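Local coordinates for (S)-imine reductase (Streptomyces sp. GF3546, PDB 4OQY), which probably reduces imines to amines with S selectivity, using NADPH as the hydride donor, at residues L181-N193 with T247-A259. Sequence-based numbering, arbitrary orientation.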
ATOM      1  N   LEU B 181      -3.183  -5.324   4.228  1.00 21.52           N
ATOM      2  CA  LEU B 181      -4.597  -5.660   4.206  1.00 21.13           C
ATOM      3  C   LEU B 181      -5.232  -5.374   2.852  1.00 20.86           C
ATOM      4  O   LEU B 181      -6.100  -6.104   2.439  1.00 20.95           O
ATOM      5  CB  LEU B 181      -5.386  -4.969   5.344  1.00 20.82           C
ATOM      6  CG  LEU B 181      -5.105  -5.497   6.757  1.00 20.80           C
ATOM      7  CD1 LEU B 181      -6.043  -4.887   7.804  1.00 20.70           C
ATOM      8  CD2 LEU B 181      -5.218  -7.011   6.807  1.00 21.22           C
ATOM      9  N   SER B 182      -4.820  -4.319   2.164  1.00 20.51           N
ATOM     10  CA  SER B 182      -5.428  -3.994   0.874  1.00 20.57           C
ATOM     11  C   SER B 182      -5.103  -5.091  -0.151  1.00 21.04           C
ATOM     12  O   SER B 182      -5.903  -5.414  -1.021  1.00 21.16           O
ATOM     13  CB  SER B 182      -4.968  -2.630   0.381  1.00 20.42           C
ATOM     14  OG  SER B 182      -3.655  -2.648  -0.131  1.00 20.67           O
ATOM     15  N   TYR B 183      -3.931  -5.674   0.022  1.00 21.20           N
ATOM     16  CA  TYR B 183      -3.459  -6.785  -0.800  1.00 21.86           C
ATOM     17  C   TYR B 183      -4.348  -7.997  -0.561  1.00 22.20           C
ATOM     18  O   TYR B 183      -4.961  -8.523  -1.479  1.00 22.54           O
ATOM     19  CB  TYR B 183      -2.028  -7.047  -0.399  1.00 21.92           C
ATOM     20  CG  TYR B 183      -1.352  -8.208  -1.021  1.00 22.56           C
ATOM     21  CD1 TYR B 183      -0.797  -8.073  -2.266  1.00 23.08           C
ATOM     22  CD2 TYR B 183      -1.201  -9.420  -0.345  1.00 22.85           C
ATOM     23  CE1 TYR B 183      -0.114  -9.109  -2.858  1.00 23.69           C
ATOM     24  CE2 TYR B 183      -0.515 -10.482  -0.941  1.00 23.59           C
ATOM     25  CZ  TYR B 183       0.012 -10.305  -2.201  1.00 23.99           C
ATOM     26  OH  TYR B 183       0.699 -11.316  -2.856  1.00 25.04           O
ATOM     27  N   TYR B 184      -4.524  -8.367   0.699  1.00 22.22           N
ATOM     28  CA  TYR B 184      -5.472  -9.434   1.031  1.00 22.68           C
ATOM     29  C   TYR B 184      -6.925  -9.180   0.594  1.00 22.52           C
ATOM     30  O   TYR B 184      -7.624 -10.113   0.194  1.00 22.78           O
ATOM     31  CB  TYR B 184      -5.433  -9.740   2.533  1.00 22.75           C
ATOM     32  CG  TYR B 184      -4.111 -10.311   2.993  1.00 23.21           C
ATOM     33  CD1 TYR B 184      -3.338 -11.132   2.161  1.00 23.93           C
ATOM     34  CD2 TYR B 184      -3.651 -10.058   4.261  1.00 23.10           C
ATOM     35  CE1 TYR B 184      -2.117 -11.639   2.590  1.00 24.32           C
ATOM     36  CE2 TYR B 184      -2.456 -10.568   4.697  1.00 23.48           C
ATOM     37  CZ  TYR B 184      -1.693 -11.351   3.857  1.00 24.05           C
ATOM     38  OH  TYR B 184      -0.524 -11.858   4.347  1.00 24.68           O
ATOM     39  N   GLN B 185      -7.358  -7.922   0.667  1.00 21.95           N
ATOM     40  CA  GLN B 185      -8.699  -7.513   0.282  1.00 21.91           C
ATOM     41  C   GLN B 185      -8.920  -7.829  -1.187  1.00 22.29           C
ATOM     42  O   GLN B 185      -9.964  -8.313  -1.576  1.00 22.50           O
ATOM     43  CB  GLN B 185      -8.892  -6.003   0.578  1.00 21.36           C
ATOM     44  CG  GLN B 185     -10.277  -5.441   0.290  1.00 21.31           C
ATOM     45  CD  GLN B 185     -11.315  -5.776   1.358  1.00 21.34           C
ATOM     46  OE1 GLN B 185     -11.028  -5.774   2.546  1.00 21.14           O
ATOM     47  NE2 GLN B 185     -12.521  -6.075   0.917  1.00 21.57           N
ATOM     48  N   THR B 186      -7.904  -7.566  -1.997  1.00 22.41           N
ATOM     49  CA  THR B 186      -7.968  -7.823  -3.399  1.00 22.85           C
ATOM     50  C   THR B 186      -8.068  -9.324  -3.695  1.00 23.48           C
ATOM     51  O   THR B 186      -8.758  -9.744  -4.631  1.00 23.85           O
ATOM     52  CB  THR B 186      -6.678  -7.233  -4.027  1.00 22.88           C
ATOM     53  OG1 THR B 186      -6.843  -5.816  -4.216  1.00 22.51           O
ATOM     54  CG2 THR B 186      -6.346  -7.878  -5.278  1.00 23.53           C
ATOM     55  N   LEU B 187      -7.372 -10.131  -2.904  1.00 23.58           N
ATOM     56  CA  LEU B 187      -7.385 -11.570  -3.131  1.00 24.26           C
ATOM     57  C   LEU B 187      -8.767 -12.120  -2.747  1.00 24.49           C
ATOM     58  O   LEU B 187      -9.310 -12.985  -3.426  1.00 25.19           O
ATOM     59  CB  LEU B 187      -6.253 -12.251  -2.360  1.00 24.36           C
ATOM     60  CG  LEU B 187      -4.809 -11.889  -2.768  1.00 24.33           C
ATOM     61  CD1 LEU B 187      -3.815 -12.629  -1.879  1.00 24.43           C
ATOM     62  CD2 LEU B 187      -4.510 -12.180  -4.236  1.00 24.94           C
ATOM     63  N   ALA B 188      -9.352 -11.563  -1.690  1.00 24.00           N
ATOM     64  CA  ALA B 188     -10.719 -11.885  -1.314  1.00 24.23           C
ATOM     65  C   ALA B 188     -11.691 -11.514  -2.430  1.00 24.43           C
ATOM     66  O   ALA B 188     -12.508 -12.332  -2.834  1.00 25.03           O
ATOM     67  CB  ALA B 188     -11.100 -11.162  -0.023  1.00 23.65           C
ATOM     68  N   LEU B 189     -11.588 -10.280  -2.922  1.00 24.12           N
ATOM     69  CA  LEU B 189     -12.421  -9.809  -4.030  1.00 24.37           C
ATOM     70  C   LEU B 189     -12.261 -10.720  -5.252  1.00 25.35           C
ATOM     71  O   LEU B 189     -13.237 -11.092  -5.889  1.00 25.72           O
ATOM     72  CB  LEU B 189     -12.089  -8.350  -4.394  1.00 23.67           C
ATOM     73  CG  LEU B 189     -12.791  -7.781  -5.636  1.00 23.67           C
ATOM     74  CD1 LEU B 189     -14.275  -7.576  -5.356  1.00 23.65           C
ATOM     75  CD2 LEU B 189     -12.140  -6.489  -6.115  1.00 23.19           C
ATOM     76  N   GLY B 190     -11.028 -11.075  -5.577  1.00 26.03           N
ATOM     77  CA  GLY B 190     -10.786 -11.999  -6.687  1.00 27.22           C
ATOM     78  C   GLY B 190     -11.549 -13.306  -6.523  1.00 28.40           C
ATOM     79  O   GLY B 190     -12.259 -13.757  -7.436  1.00 28.98           O
ATOM     80  N   GLN B 191     -11.422 -13.918  -5.349  1.00 29.14           N
ATOM     81  CA  GLN B 191     -12.058 -15.217  -5.107  1.00 30.53           C
ATOM     82  C   GLN B 191     -13.558 -15.133  -5.200  1.00 30.68           C
ATOM     83  O   GLN B 191     -14.186 -16.015  -5.763  1.00 31.40           O
ATOM     84  CB  GLN B 191     -11.646 -15.800  -3.764  1.00 31.16           C
ATOM     85  CG  GLN B 191     -10.249 -16.382  -3.821  1.00 32.12           C
ATOM     86  CD  GLN B 191      -9.716 -16.817  -2.472  1.00 32.81           C
ATOM     87  OE1 GLN B 191     -10.389 -16.720  -1.454  1.00 33.37           O
ATOM     88  NE2 GLN B 191      -8.477 -17.306  -2.469  1.00 33.60           N
ATOM     89  N   ALA B 192     -14.125 -14.049  -4.698  1.00 30.06           N
ATOM     90  CA  ALA B 192     -15.559 -13.840  -4.777  1.00 30.40           C
ATOM     91  C   ALA B 192     -16.040 -13.661  -6.217  1.00 31.04           C
ATOM     92  O   ALA B 192     -17.242 -13.716  -6.472  1.00 31.46           O
ATOM     93  CB  ALA B 192     -15.960 -12.628  -3.944  1.00 29.57           C
ATOM     94  N   ASN B 193     -15.110 -13.415  -7.149  1.00 31.33           N
ATOM     95  CA  ASN B 193     -15.418 -13.238  -8.581  1.00 31.78           C
ATOM     96  C   ASN B 193     -14.891 -14.402  -9.411  1.00 32.90           C
ATOM     97  O   ASN B 193     -14.784 -14.303 -10.631  1.00 33.59           O
ATOM     98  CB  ASN B 193     -14.823 -11.924  -9.108  1.00 31.22           C
ATOM     99  CG  ASN B 193     -15.682 -10.715  -8.783  1.00 30.56           C
ATOM    100  OD1 ASN B 193     -16.612 -10.386  -9.519  1.00 30.81           O
ATOM    101  ND2 ASN B 193     -15.382 -10.051  -7.673  1.00 30.02           N
ATOM    102  N   THR B 247     -17.792  -2.109  -5.571  1.00 20.63           N
ATOM    103  CA  THR B 247     -17.258  -3.384  -6.065  1.00 20.64           C
ATOM    104  C   THR B 247     -17.148  -4.423  -4.955  1.00 21.14           C
ATOM    105  O   THR B 247     -17.590  -5.558  -5.116  1.00 21.68           O
ATOM    106  CB  THR B 247     -15.890  -3.146  -6.713  1.00 20.01           C
ATOM    107  OG1 THR B 247     -16.060  -2.247  -7.812  1.00 19.63           O
ATOM    108  CG2 THR B 247     -15.283  -4.449  -7.196  1.00 20.24           C
ATOM    109  N   HIS B 248     -16.573  -4.028  -3.821  1.00 21.10           N
ATOM    110  CA  HIS B 248     -16.479  -4.936  -2.680  1.00 21.79           C
ATOM    111  C   HIS B 248     -17.834  -5.274  -2.052  1.00 22.76           C
ATOM    112  O   HIS B 248     -18.068  -6.421  -1.673  1.00 23.28           O
ATOM    113  CB  HIS B 248     -15.511  -4.410  -1.625  1.00 21.46           C
ATOM    114  CG  HIS B 248     -14.100  -4.345  -2.114  1.00 20.88           C
ATOM    115  ND1 HIS B 248     -13.283  -5.453  -2.183  1.00 21.14           N
ATOM    116  CD2 HIS B 248     -13.387  -3.324  -2.638  1.00 20.26           C
ATOM    117  CE1 HIS B 248     -12.117  -5.106  -2.694  1.00 20.61           C
ATOM    118  NE2 HIS B 248     -12.153  -3.819  -2.974  1.00 20.07           N
ATOM    119  N   GLN B 249     -18.726  -4.293  -1.960  1.00 23.23           N
ATOM    120  CA  GLN B 249     -20.104  -4.538  -1.485  1.00 24.34           C
ATOM    121  C   GLN B 249     -20.805  -5.551  -2.379  1.00 24.80           C
ATOM    122  O   GLN B 249     -21.298  -6.561  -1.909  1.00 25.50           O
ATOM    123  CB  GLN B 249     -20.909  -3.243  -1.473  1.00 24.73           C
ATOM    124  CG  GLN B 249     -20.416  -2.240  -0.454  1.00 24.91           C
ATOM    125  CD  GLN B 249     -21.182  -0.919  -0.499  1.00 25.44           C
ATOM    126  OE1 GLN B 249     -21.619  -0.472  -1.566  1.00 25.91           O
ATOM    127  NE2 GLN B 249     -21.303  -0.272   0.646  1.00 25.92           N
ATOM    128  N   ASP B 250     -20.788  -5.299  -3.689  1.00 24.49           N
ATOM    129  CA  ASP B 250     -21.393  -6.210  -4.674  1.00 25.05           C
ATOM    130  C   ASP B 250     -20.821  -7.636  -4.590  1.00 25.32           C
ATOM    131  O   ASP B 250     -21.538  -8.614  -4.797  1.00 26.17           O
ATOM    132  CB  ASP B 250     -21.164  -5.700  -6.104  1.00 24.56           C
ATOM    133  CG  ASP B 250     -21.924  -4.427  -6.422  1.00 24.56           C
ATOM    134  OD1 ASP B 250     -22.857  -4.039  -5.669  1.00 25.20           O
ATOM    135  OD2 ASP B 250     -21.569  -3.805  -7.446  1.00 24.17           O
ATOM    136  N   ALA B 251     -19.537  -7.756  -4.274  1.00 24.66           N
ATOM    137  CA  ALA B 251     -18.888  -9.064  -4.256  1.00 24.98           C
ATOM    138  C   ALA B 251     -19.199  -9.867  -2.991  1.00 25.81           C
ATOM    139  O   ALA B 251     -18.930 -11.060  -2.945  1.00 26.45           O
ATOM    140  CB  ALA B 251     -17.390  -8.908  -4.421  1.00 24.27           C
ATOM    141  N   GLY B 252     -19.772  -9.223  -1.975  1.00 25.84           N
ATOM    142  CA  GLY B 252     -20.125  -9.900  -0.743  1.00 26.68           C
ATOM    143  C   GLY B 252     -18.975 -10.092   0.222  1.00 26.45           C
ATOM    144  O   GLY B 252     -19.099 -10.837   1.183  1.00 27.48           O
ATOM    145  N   VAL B 253     -17.856  -9.427  -0.011  1.00 25.37           N
ATOM    146  CA  VAL B 253     -16.696  -9.558   0.864  1.00 25.09           C
ATOM    147  C   VAL B 253     -16.747  -8.493   1.954  1.00 24.68           C
ATOM    148  O   VAL B 253     -17.648  -7.665   1.975  1.00 24.61           O
ATOM    149  CB  VAL B 253     -15.367  -9.460   0.067  1.00 24.31           C
ATOM    150  CG1 VAL B 253     -15.274 -10.595  -0.932  1.00 24.70           C
ATOM    151  CG2 VAL B 253     -15.226  -8.114  -0.620  1.00 23.30           C
ATOM    152  N   SER B 254     -15.790  -8.531   2.874  1.00 24.50           N
ATOM    153  CA  SER B 254     -15.717  -7.525   3.940  1.00 24.14           C
ATOM    154  C   SER B 254     -15.621  -6.142   3.328  1.00 23.09           C
ATOM    155  O   SER B 254     -14.919  -5.958   2.339  1.00 22.35           O
ATOM    156  CB  SER B 254     -14.485  -7.773   4.824  1.00 24.14           C
ATOM    157  OG  SER B 254     -14.267  -6.708   5.726  1.00 23.90           O
ATOM    158  N   THR B 255     -16.301  -5.167   3.930  1.00 22.94           N
ATOM    159  CA  THR B 255     -16.170  -3.789   3.488  1.00 22.12           C
ATOM    160  C   THR B 255     -15.542  -2.858   4.509  1.00 21.73           C
ATOM    161  O   THR B 255     -15.502  -1.670   4.267  1.00 21.19           O
ATOM    162  CB  THR B 255     -17.509  -3.188   3.031  1.00 22.38           C
ATOM    163  OG1 THR B 255     -18.466  -3.280   4.077  1.00 23.26           O
ATOM    164  CG2 THR B 255     -18.015  -3.910   1.830  1.00 22.53           C
ATOM    165  N   VAL B 256     -14.966  -3.398   5.582  1.00 22.01           N
ATOM    166  CA  VAL B 256     -14.413  -2.580   6.668  1.00 21.96           C
ATOM    167  C   VAL B 256     -13.351  -1.633   6.127  1.00 21.15           C
ATOM    168  O   VAL B 256     -13.362  -0.406   6.361  1.00 20.94           O
ATOM    169  CB  VAL B 256     -13.858  -3.462   7.824  1.00 22.50           C
ATOM    170  CG1 VAL B 256     -13.076  -2.625   8.829  1.00 22.42           C
ATOM    171  CG2 VAL B 256     -15.005  -4.181   8.533  1.00 23.45           C
ATOM    172  N   LEU B 257     -12.437  -2.194   5.356  1.00 20.69           N
ATOM    173  CA  LEU B 257     -11.364  -1.395   4.827  1.00 20.07           C
ATOM    174  C   LEU B 257     -11.783  -0.391   3.722  1.00 19.47           C
ATOM    175  O   LEU B 257     -11.524   0.801   3.849  1.00 19.18           O
ATOM    176  CB  LEU B 257     -10.234  -2.313   4.351  1.00 20.07           C
ATOM    177  CG  LEU B 257      -8.977  -1.599   3.901  1.00 19.73           C
ATOM    178  CD1 LEU B 257      -8.329  -0.862   5.066  1.00 19.89           C
ATOM    179  CD2 LEU B 257      -8.026  -2.626   3.292  1.00 19.87           C
ATOM    180  N   PRO B 258     -12.406  -0.860   2.631  1.00 19.28           N
ATOM    181  CA  PRO B 258     -12.840   0.151   1.661  1.00 18.81           C
ATOM    182  C   PRO B 258     -13.872   1.157   2.242  1.00 18.98           C
ATOM    183  O   PRO B 258     -13.927   2.286   1.788  1.00 18.76           O
ATOM    184  CB  PRO B 258     -13.454  -0.656   0.526  1.00 18.83           C
ATOM    185  CG  PRO B 258     -13.672  -2.026   1.055  1.00 19.42           C
ATOM    186  CD  PRO B 258     -12.771  -2.228   2.237  1.00 19.59           C
ATOM    187  N   ALA B 259     -14.674   0.769   3.222  1.00 19.48           N
ATOM    188  CA  ALA B 259     -15.596   1.747   3.805  1.00 19.80           C
ATOM    189  C   ALA B 259     -14.826   2.836   4.525  1.00 19.65           C
ATOM    190  O   ALA B 259     -15.210   4.011   4.462  1.00 19.83           O
ATOM    191  CB  ALA B 259     -16.614   1.079   4.717  1.00 20.61           C
TER
HETATM  192  O   HOH W   1     -12.476  -4.923   4.726  1.00 19.53           O
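Gln185 reaches from helix 163-192 into the turn joining helices 234-251 and 256-270 and carries the polar part of the contact. Its NE2 donates to Ser254 O at 2.8 Å, in a somewhat bent bond tilted from both the amide and the carbonyl plane. At the other end of the amide, OE1 accepts from a water 2.8 Å away; the same water bonds Ser254 OG and accepts from Leu257 N in the first turn of helix 256-270. Held at both ends, the buried amide has its rotation fixed. With CG anti to the backbone N (chi1 -177°) and a bend at chi2, the chain lays its CG 3.5 Å from His248 CE1, the amide standing nearly upright to the imidazole, 80° between planes. The Gln185 and Pro258 side chains meet from opposite directions, Pro258 CD against the amide carbon.

The apolar contacts run to both sides. Leu189 crosses the His248 side chain at about a right angle, CB against CE1, while its CD1 meets Ala251 CB at 3.5 Å and Thr247 CG2 at 3.8 Å. Val253, just past the Schellman motif at Gly252, sets CG1 on Ala192 CB (3.7 Å) and CG2 at the imidazole edge. Leu257 CD2 rests on the backbone of Ser182.

Segments 181-192 and 247-251 of the two long helices cross at 47° within the all-helical C-terminal domain. Helix 197-207 packs on Tyr183 and Thr186, while the second subunit binds His248 NE2 through its Thr174 and Asn193 OD1 through its Arg101, placing the contact at the dimer interface.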